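Glycosylation Associate Protein 2 (Streptococcus agalactiae serotype V, PDB 6OYC) probably works in the accessory Sec system, as a member of the Gap123 complex linked to glycosylation and secretion of an exported surface protein. Local coordinates at residues B[96-99]-B[100-104]; B[63-67]-B[68-72]; B[87-90]-B[91-94]. All blocks are in the same frame, centred on the assembly; numbering follows the deposited sequence.

Contact 1 (B[96-99]-B[100-104]); sequences GITE and EFLRS
G96 meets E100 one turn along helix 96-104, the helix of a beta-alpha-beta crossover from strand 86-89 to strand 108-110, neighbours in a parallel sheet. The bond from E100 N to G96 O measures 3.2 Å, with the donor in the carbonyl plane. E100 CG, set beside its own backbone N (chi1 -62°), also packs against this oxygen, 3.4 Å from G96 O. Beyond CG the glutamate runs extended and points its carboxylate back across I97. There the methyl CG2 of I97 approaches E100 OE1 at 3.7 Å, an apolar methyl against a carboxylate oxygen on the outward side of the helix. The carbonyl O of I97 receives F101 N at 2.9 Å. T98 comes next, and its backbone bond is nearly linear: L102 N reaches T98 O at 3.0 Å with an N-H...O angle of 171°. L102 CG sits 3.4 Å from that same T98 O, so leucine carbon packs against an already bonded carbonyl. The hydroxyl of T98 turns out of the helix to Y70 N, while L102 and F101 face strands 62-65 and 86-89, which places this buried side against the sheet. E99 closes the first turn, its O taking the amide of R103. The glutamate chain bends at chi2 and crosses the start of the arginine, whose extended chain carries its guanidinium on to F357: R103 NH2 bonds to F357 O and the guanidinium makes a cation-pi contact with the F357 ring. The charged atoms of E99 and R103 are not in contact, with R103 NE 5.4 Å from E99 OE2; this oxygen instead touches aliphatic R103 CB at 3.5 Å.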
loop_
_atom_site.group_PDB
_atom_site.type_symbol
_atom_site.label_atom_id
_atom_site.label_comp_id
_atom_site.label_asym_id
_atom_site.label_seq_id
_atom_site.Cartn_x
_atom_site.Cartn_y
_atom_site.Cartn_z
ATOM N N GLY B 96 -19.457 3.478 -25.715
ATOM C CA GLY B 96 -19.056 4.686 -26.406
ATOM C C GLY B 96 -18.001 5.474 -25.651
ATOM O O GLY B 96 -17.134 4.924 -24.969
ATOM N N ILE B 97 -18.078 6.800 -25.780
ATOM C CA ILE B 97 -17.099 7.657 -25.133
ATOM C C ILE B 97 -17.305 7.697 -23.626
ATOM O O ILE B 97 -16.360 8.010 -22.889
ATOM C CB ILE B 97 -17.153 9.075 -25.721
ATOM C CG1 ILE B 97 -18.589 9.601 -25.665
ATOM C CG2 ILE B 97 -16.603 9.074 -27.145
ATOM C CD1 ILE B 97 -18.866 10.486 -24.478
ATOM N N THR B 98 -18.526 7.419 -23.157
ATOM C CA THR B 98 -18.748 7.268 -21.725
ATOM C C THR B 98 -17.817 6.213 -21.158
ATOM O O THR B 98 -17.072 6.475 -20.203
ATOM C CB THR B 98 -20.212 6.910 -21.436
ATOM O OG1 THR B 98 -21.081 7.968 -21.879
ATOM C CG2 THR B 98 -20.405 6.680 -19.937
ATOM N N GLU B 99 -17.819 5.015 -21.755
ATOM C CA GLU B 99 -16.938 3.965 -21.262
ATOM C C GLU B 99 -15.475 4.373 -21.390
ATOM O O GLU B 99 -14.665 4.076 -20.505
ATOM C CB GLU B 99 -17.203 2.650 -21.993
ATOM C CG GLU B 99 -15.995 1.711 -22.058
ATOM C CD GLU B 99 -15.682 1.047 -20.717
ATOM O OE1 GLU B 99 -16.615 0.516 -20.065
ATOM O OE2 GLU B 99 -14.494 1.050 -20.309
ATOM N N GLU B 100 -15.114 5.072 -22.471
ATOM C CA GLU B 100 -13.726 5.511 -22.608
ATOM C C GLU B 100 -13.343 6.413 -21.453
ATOM O O GLU B 100 -12.250 6.293 -20.884
ATOM C CB GLU B 100 -13.508 6.266 -23.919
ATOM C CG GLU B 100 -13.741 5.488 -25.201
ATOM C CD GLU B 100 -13.628 6.379 -26.443
ATOM O OE1 GLU B 100 -14.386 6.146 -27.420
ATOM O OE2 GLU B 100 -12.783 7.308 -26.431
ATOM N N PHE B 101 -14.235 7.334 -21.109
ATOM C CA PHE B 101 -14.007 8.217 -19.979
ATOM C C PHE B 101 -13.814 7.420 -18.690
ATOM O O PHE B 101 -12.795 7.571 -18.003
ATOM C CB PHE B 101 -15.177 9.188 -19.866
ATOM C CG PHE B 101 -14.946 10.285 -18.890
ATOM C CD1 PHE B 101 -14.235 11.408 -19.258
ATOM C CD2 PHE B 101 -15.429 10.190 -17.596
ATOM C CE1 PHE B 101 -14.014 12.427 -18.371
ATOM C CE2 PHE B 101 -15.205 11.202 -16.690
ATOM C CZ PHE B 101 -14.497 12.323 -17.078
ATOM N N LEU B 102 -14.769 6.539 -18.359
ATOM C CA LEU B 102 -14.649 5.741 -17.136
ATOM C C LEU B 102 -13.320 4.999 -17.091
ATOM O O LEU B 102 -12.655 4.941 -16.047
ATOM C CB LEU B 102 -15.810 4.751 -17.032
ATOM C CG LEU B 102 -17.218 5.355 -17.013
ATOM C CD1 LEU B 102 -18.270 4.274 -16.974
ATOM C CD2 LEU B 102 -17.416 6.335 -15.848
ATOM N N ARG B 103 -12.905 4.446 -18.228
ATOM C CA ARG B 103 -11.693 3.645 -18.244
ATOM C C ARG B 103 -10.467 4.516 -18.037
ATOM O O ARG B 103 -9.566 4.165 -17.265
ATOM C CB ARG B 103 -11.612 2.872 -19.557
ATOM C CG ARG B 103 -10.403 2.012 -19.699
ATOM C CD ARG B 103 -10.464 1.250 -21.020
ATOM N NE ARG B 103 -9.165 0.671 -21.337
ATOM C CZ ARG B 103 -8.725 -0.464 -20.804
ATOM N NH1 ARG B 103 -9.491 -1.132 -19.945
ATOM N NH2 ARG B 103 -7.520 -0.927 -21.122
ATOM N N SER B 104 -10.414 5.668 -18.700
ATOM C CA SER B 104 -9.243 6.511 -18.529
ATOM C C SER B 104 -9.147 7.050 -17.109
ATOM O O SER B 104 -8.049 7.408 -16.666
ATOM C CB SER B 104 -9.255 7.666 -19.530
ATOM O OG SER B 104 -10.156 8.669 -19.120
#

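Contact 2 (B[63-67]-B[68-72]); sequences LLLTE and QTYGP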
loop_
_atom_site.group_PDB
_atom_site.type_symbol
_atom_site.label_atom_id
_atom_site.label_comp_id
_atom_site.label_asym_id
_atom_site.label_seq_id
_atom_site.Cartn_x
_atom_site.Cartn_y
_atom_site.Cartn_z
ATOM N N LEU B 63 -16.163 13.216 -8.935
ATOM C CA LEU B 63 -17.132 13.400 -10.006
ATOM C C LEU B 63 -18.117 12.244 -9.918
ATOM O O LEU B 63 -17.729 11.080 -10.070
ATOM C CB LEU B 63 -16.442 13.430 -11.374
ATOM C CG LEU B 63 -17.359 13.405 -12.607
ATOM C CD1 LEU B 63 -18.263 14.627 -12.591
ATOM C CD2 LEU B 63 -16.543 13.328 -13.927
ATOM N N LEU B 64 -19.380 12.556 -9.673
ATOM C CA LEU B 64 -20.399 11.533 -9.492
ATOM C C LEU B 64 -21.269 11.493 -10.738
ATOM O O LEU B 64 -21.985 12.453 -11.040
ATOM C CB LEU B 64 -21.239 11.788 -8.242
ATOM C CG LEU B 64 -22.395 10.790 -8.120
ATOM C CD1 LEU B 64 -21.885 9.344 -8.110
ATOM C CD2 LEU B 64 -23.242 11.090 -6.898
ATOM N N LEU B 65 -21.225 10.377 -11.443
ATOM C CA LEU B 65 -21.960 10.211 -12.692
ATOM C C LEU B 65 -23.145 9.295 -12.413
ATOM O O LEU B 65 -22.965 8.114 -12.100
ATOM C CB LEU B 65 -21.043 9.648 -13.782
ATOM C CG LEU B 65 -19.835 10.526 -14.144
ATOM C CD1 LEU B 65 -18.937 9.866 -15.212
ATOM C CD2 LEU B 65 -20.291 11.910 -14.604
ATOM N N THR B 66 -24.354 9.832 -12.505
ATOM C CA THR B 66 -25.519 9.043 -12.127
ATOM C C THR B 66 -26.301 8.482 -13.309
ATOM O O THR B 66 -27.273 7.762 -13.077
ATOM C CB THR B 66 -26.465 9.862 -11.237
ATOM O OG1 THR B 66 -26.871 11.051 -11.929
ATOM C CG2 THR B 66 -25.782 10.237 -9.902
ATOM N N GLU B 67 -25.910 8.769 -14.556
ATOM C CA GLU B 67 -26.634 8.286 -15.730
ATOM C C GLU B 67 -25.848 7.195 -16.451
ATOM O O GLU B 67 -24.627 7.068 -16.307
ATOM C CB GLU B 67 -26.927 9.420 -16.723
ATOM C CG GLU B 67 -27.476 10.674 -16.095
ATOM C CD GLU B 67 -28.743 10.402 -15.308
ATOM O OE1 GLU B 67 -29.659 9.748 -15.859
ATOM O OE2 GLU B 67 -28.817 10.836 -14.134
ATOM N N GLN B 68 -26.562 6.403 -17.252
ATOM C CA GLN B 68 -25.884 5.327 -17.965
ATOM C C GLN B 68 -24.989 5.867 -19.073
ATOM O O GLN B 68 -23.847 5.414 -19.239
ATOM C CB GLN B 68 -26.890 4.345 -18.544
ATOM C CG GLN B 68 -26.212 3.387 -19.490
ATOM C CD GLN B 68 -26.916 2.064 -19.589
ATOM O OE1 GLN B 68 -26.329 1.018 -19.312
ATOM N NE2 GLN B 68 -28.178 2.095 -19.996
ATOM N N THR B 69 -25.483 6.838 -19.831
ATOM C CA THR B 69 -24.814 7.305 -21.033
ATOM C C THR B 69 -24.781 8.825 -21.059
ATOM O O THR B 69 -25.783 9.479 -20.759
ATOM C CB THR B 69 -25.542 6.767 -22.281
ATOM O OG1 THR B 69 -25.642 5.334 -22.189
ATOM C CG2 THR B 69 -24.801 7.177 -23.563
ATOM N N TYR B 70 -23.634 9.390 -21.415
ATOM C CA TYR B 70 -23.534 10.830 -21.612
ATOM C C TYR B 70 -23.191 11.123 -23.066
ATOM O O TYR B 70 -22.649 10.280 -23.777
ATOM C CB TYR B 70 -22.476 11.457 -20.696
ATOM C CG TYR B 70 -22.834 11.331 -19.236
ATOM C CD1 TYR B 70 -22.728 10.112 -18.591
ATOM C CD2 TYR B 70 -23.297 12.424 -18.514
ATOM C CE1 TYR B 70 -23.067 9.979 -17.272
ATOM C CE2 TYR B 70 -23.644 12.300 -17.189
ATOM C CZ TYR B 70 -23.524 11.069 -16.576
ATOM O OH TYR B 70 -23.857 10.911 -15.269
ATOM N N GLY B 71 -23.508 12.343 -23.498
ATOM C CA GLY B 71 -23.068 12.818 -24.772
ATOM C C GLY B 71 -21.572 13.056 -24.800
ATOM O O GLY B 71 -20.865 12.865 -23.802
ATOM N N PRO B 72 -21.072 13.498 -25.958
ATOM C CA PRO B 72 -19.611 13.653 -26.114
ATOM C C PRO B 72 -18.998 14.673 -25.168
ATOM O O PRO B 72 -17.790 14.617 -24.929
ATOM C CB PRO B 72 -19.445 14.092 -27.584
ATOM C CG PRO B 72 -20.807 13.924 -28.231
ATOM C CD PRO B 72 -21.837 13.909 -27.152
#
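Y70 turns its ring back toward the strand end so that L65 crosses it obliquely while E67 crosses it at about a right angle. Its CG lies beside its own backbone N, anti to the carbonyl carbon (chi1 -64°), and this first torsion sends the ring back along the chain to finish with the hydroxyl among the backbone amides of T66 and E67. E67 N donates to Y70 OH over 3.1 Å at an N-H...O angle of 161°. T66 N stands 3.0 Å from Y70 OH, at the edge of the ring and close to its plane. The same hydroxyl hydrogen-bonds V11 O, so a buried polar atom has both a donor and an acceptor. L65 reaches the phenol end with aliphatic carbon: its CB is 3.4 Å from Y70 OH, and its CD2 is 3.9 Å from Y70 CZ, in an oblique approach. Strand 62-65 is the middle strand of a five-stranded parallel sheet, between strands 6-11 and 86-89, and the chain leaves it here, at its C-terminal end, for the loop that leads toward strand 86-89. Through V11, the tyrosine also ties this exit to the neighbouring strand 6-11. E67 covers the hydroxyl from another direction, its CG 3.7 Å from Y70 OH, whereas its backbone O approaches Y70 CE1 at 3.4 Å. Beyond CG the glutamate bends (chi2 -57°) and leads its carboxylate away from the tyrosine. The bend brings E67 OE2 to 2.9 Å from the T66 OG1 hydroxyl, which donates to it from the anti side, somewhat out of the carboxylate plane. E13 N binds that same oxygen, and T66 OG1 has a further, weak bond from Q10 NE2.

Contact 3 (B[87-90]-B[91-94]); sequences FYPK and DKHA
Y88 meets K92 and A94, on the chain that follows the type I beta turn P89-K92, which carries the backbone out of strand 86-89 of the parallel sheet toward helix 96-104. Its CB starts the side chain with CG anti to the backbone N (chi1 180°), which sends the ring across the chain that returns after the turn. One ring face carries P89 CD, 3.4 Å above the plane and offset toward the rim. Farther out, Y88 CE2 meets K92 in two ways: its CB at 3.7 Å, and its O at the ring edge, near the ring plane; that O is hydrogen-bonded by R109 NH1. Y88 CZ then touches A94 CB at 3.8 Å, obliquely to the ring. At the tip, OH presses on A94 CB at 3.5 Å, but its polar partner is Q68 O, a hydrogen bond into the neighbouring loop. The turn's 1-4 bond is weak, K92 N to P89 O at 3.4 Å. Side chains pack beside it: K92 CG lies 3.7 Å from P89 CB, and D91 OD1 sits 3.3 Å from that same P89 CB.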
loop_
_atom_site.group_PDB
_atom_site.type_symbol
_atom_site.label_atom_id
_atom_site.label_comp_id
_atom_site.label_asym_id
_atom_site.label_seq_id
_atom_site.Cartn_x
_atom_site.Cartn_y
_atom_site.Cartn_z
ATOM N N PHE B 87 -17.058 8.304 -10.263
ATOM C CA PHE B 87 -17.950 7.294 -9.718
ATOM C C PHE B 87 -19.143 7.081 -10.633
ATOM O O PHE B 87 -19.718 8.037 -11.161
ATOM C CB PHE B 87 -18.390 7.703 -8.302
ATOM C CG PHE B 87 -17.261 7.706 -7.333
ATOM C CD1 PHE B 87 -16.397 8.798 -7.261
ATOM C CD2 PHE B 87 -17.022 6.604 -6.521
ATOM C CE1 PHE B 87 -15.314 8.801 -6.386
ATOM C CE2 PHE B 87 -15.951 6.602 -5.635
ATOM C CZ PHE B 87 -15.091 7.708 -5.567
ATOM N N TYR B 88 -19.536 5.816 -10.786
ATOM C CA TYR B 88 -20.471 5.427 -11.824
ATOM C C TYR B 88 -21.192 4.174 -11.347
ATOM O O TYR B 88 -20.572 3.346 -10.667
ATOM C CB TYR B 88 -19.712 5.173 -13.136
ATOM C CG TYR B 88 -20.552 4.752 -14.326
ATOM C CD1 TYR B 88 -21.093 5.703 -15.185
ATOM C CD2 TYR B 88 -20.770 3.403 -14.615
ATOM C CE1 TYR B 88 -21.862 5.330 -16.284
ATOM C CE2 TYR B 88 -21.538 3.017 -15.723
ATOM C CZ TYR B 88 -22.073 3.989 -16.553
ATOM O OH TYR B 88 -22.831 3.644 -17.646
ATOM N N PRO B 89 -22.481 4.018 -11.643
ATOM C CA PRO B 89 -23.236 2.912 -11.041
ATOM C C PRO B 89 -22.678 1.560 -11.454
ATOM O O PRO B 89 -22.317 1.338 -12.616
ATOM C CB PRO B 89 -24.660 3.123 -11.572
ATOM C CG PRO B 89 -24.705 4.557 -11.948
ATOM C CD PRO B 89 -23.346 4.865 -12.482
ATOM N N LYS B 90 -22.574 0.664 -10.467
ATOM C CA LYS B 90 -22.134 -0.696 -10.743
ATOM C C LYS B 90 -23.117 -1.403 -11.674
ATOM O O LYS B 90 -22.709 -2.212 -12.511
ATOM C CB LYS B 90 -21.945 -1.467 -9.428
ATOM C CG LYS B 90 -21.723 -2.970 -9.614
ATOM C CD LYS B 90 -21.228 -3.673 -8.343
ATOM C CE LYS B 90 -19.717 -3.971 -8.390
ATOM N NZ LYS B 90 -19.337 -5.003 -9.410
ATOM N N ASP B 91 -24.405 -1.077 -11.573
ATOM C CA ASP B 91 -25.470 -1.773 -12.288
ATOM C C ASP B 91 -25.707 -1.242 -13.697
ATOM O O ASP B 91 -26.686 -1.638 -14.330
ATOM C CB ASP B 91 -26.781 -1.709 -11.480
ATOM C CG ASP B 91 -27.429 -0.307 -11.480
ATOM O OD1 ASP B 91 -26.822 0.656 -12.000
ATOM O OD2 ASP B 91 -28.561 -0.161 -10.947
ATOM N N LYS B 92 -24.871 -0.337 -14.191
ATOM C CA LYS B 92 -25.042 0.226 -15.518
ATOM C C LYS B 92 -23.938 -0.277 -16.437
ATOM O O LYS B 92 -22.793 -0.457 -16.009
ATOM C CB LYS B 92 -25.032 1.752 -15.465
ATOM C CG LYS B 92 -26.255 2.367 -14.805
ATOM C CD LYS B 92 -27.544 1.988 -15.537
ATOM C CE LYS B 92 -28.782 2.499 -14.795
ATOM N NZ LYS B 92 -30.062 1.868 -15.241
ATOM N N HIS B 93 -24.291 -0.521 -17.700
ATOM C CA HIS B 93 -23.329 -0.941 -18.713
ATOM C C HIS B 93 -22.958 0.250 -19.584
ATOM O O HIS B 93 -23.810 0.800 -20.290
ATOM C CB HIS B 93 -23.864 -2.069 -19.588
ATOM C CG HIS B 93 -22.843 -2.585 -20.556
ATOM N ND1 HIS B 93 -21.840 -3.460 -20.183
ATOM C CD2 HIS B 93 -22.632 -2.308 -21.866
ATOM C CE1 HIS B 93 -21.070 -3.713 -21.228
ATOM N NE2 HIS B 93 -21.529 -3.028 -22.261
ATOM N N ALA B 94 -21.690 0.636 -19.539
ATOM C CA ALA B 94 -21.213 1.812 -20.247
ATOM C C ALA B 94 -20.690 1.440 -21.629
ATOM O O ALA B 94 -20.038 0.405 -21.807
ATOM C CB ALA B 94 -20.105 2.500 -19.447
#

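In the fold
All three contacts lie in the region of the five-stranded parallel sheet, their centres 9 to 11 Å apart. Contacts 2 and 3 occupy the C-terminal ends of adjacent strands: L65 N bonds F87 O at 2.8 Å, and L65 O packs on P89 CD at 3.3 Å where the strands end. Contact 1 belongs to the helix covering them, with L102 CD1 3.5 Å from Y88 CG. Each contact has buried and outward parts. Contact 1 relies on helical backbone bonds, with glutamates on the outer side and an arginine reaching F357; contact 2 centres on a buried phenol hydroxyl among amides; contact 3 combines a weakly bonded, exposed turn with buried aromatic and methyl packing.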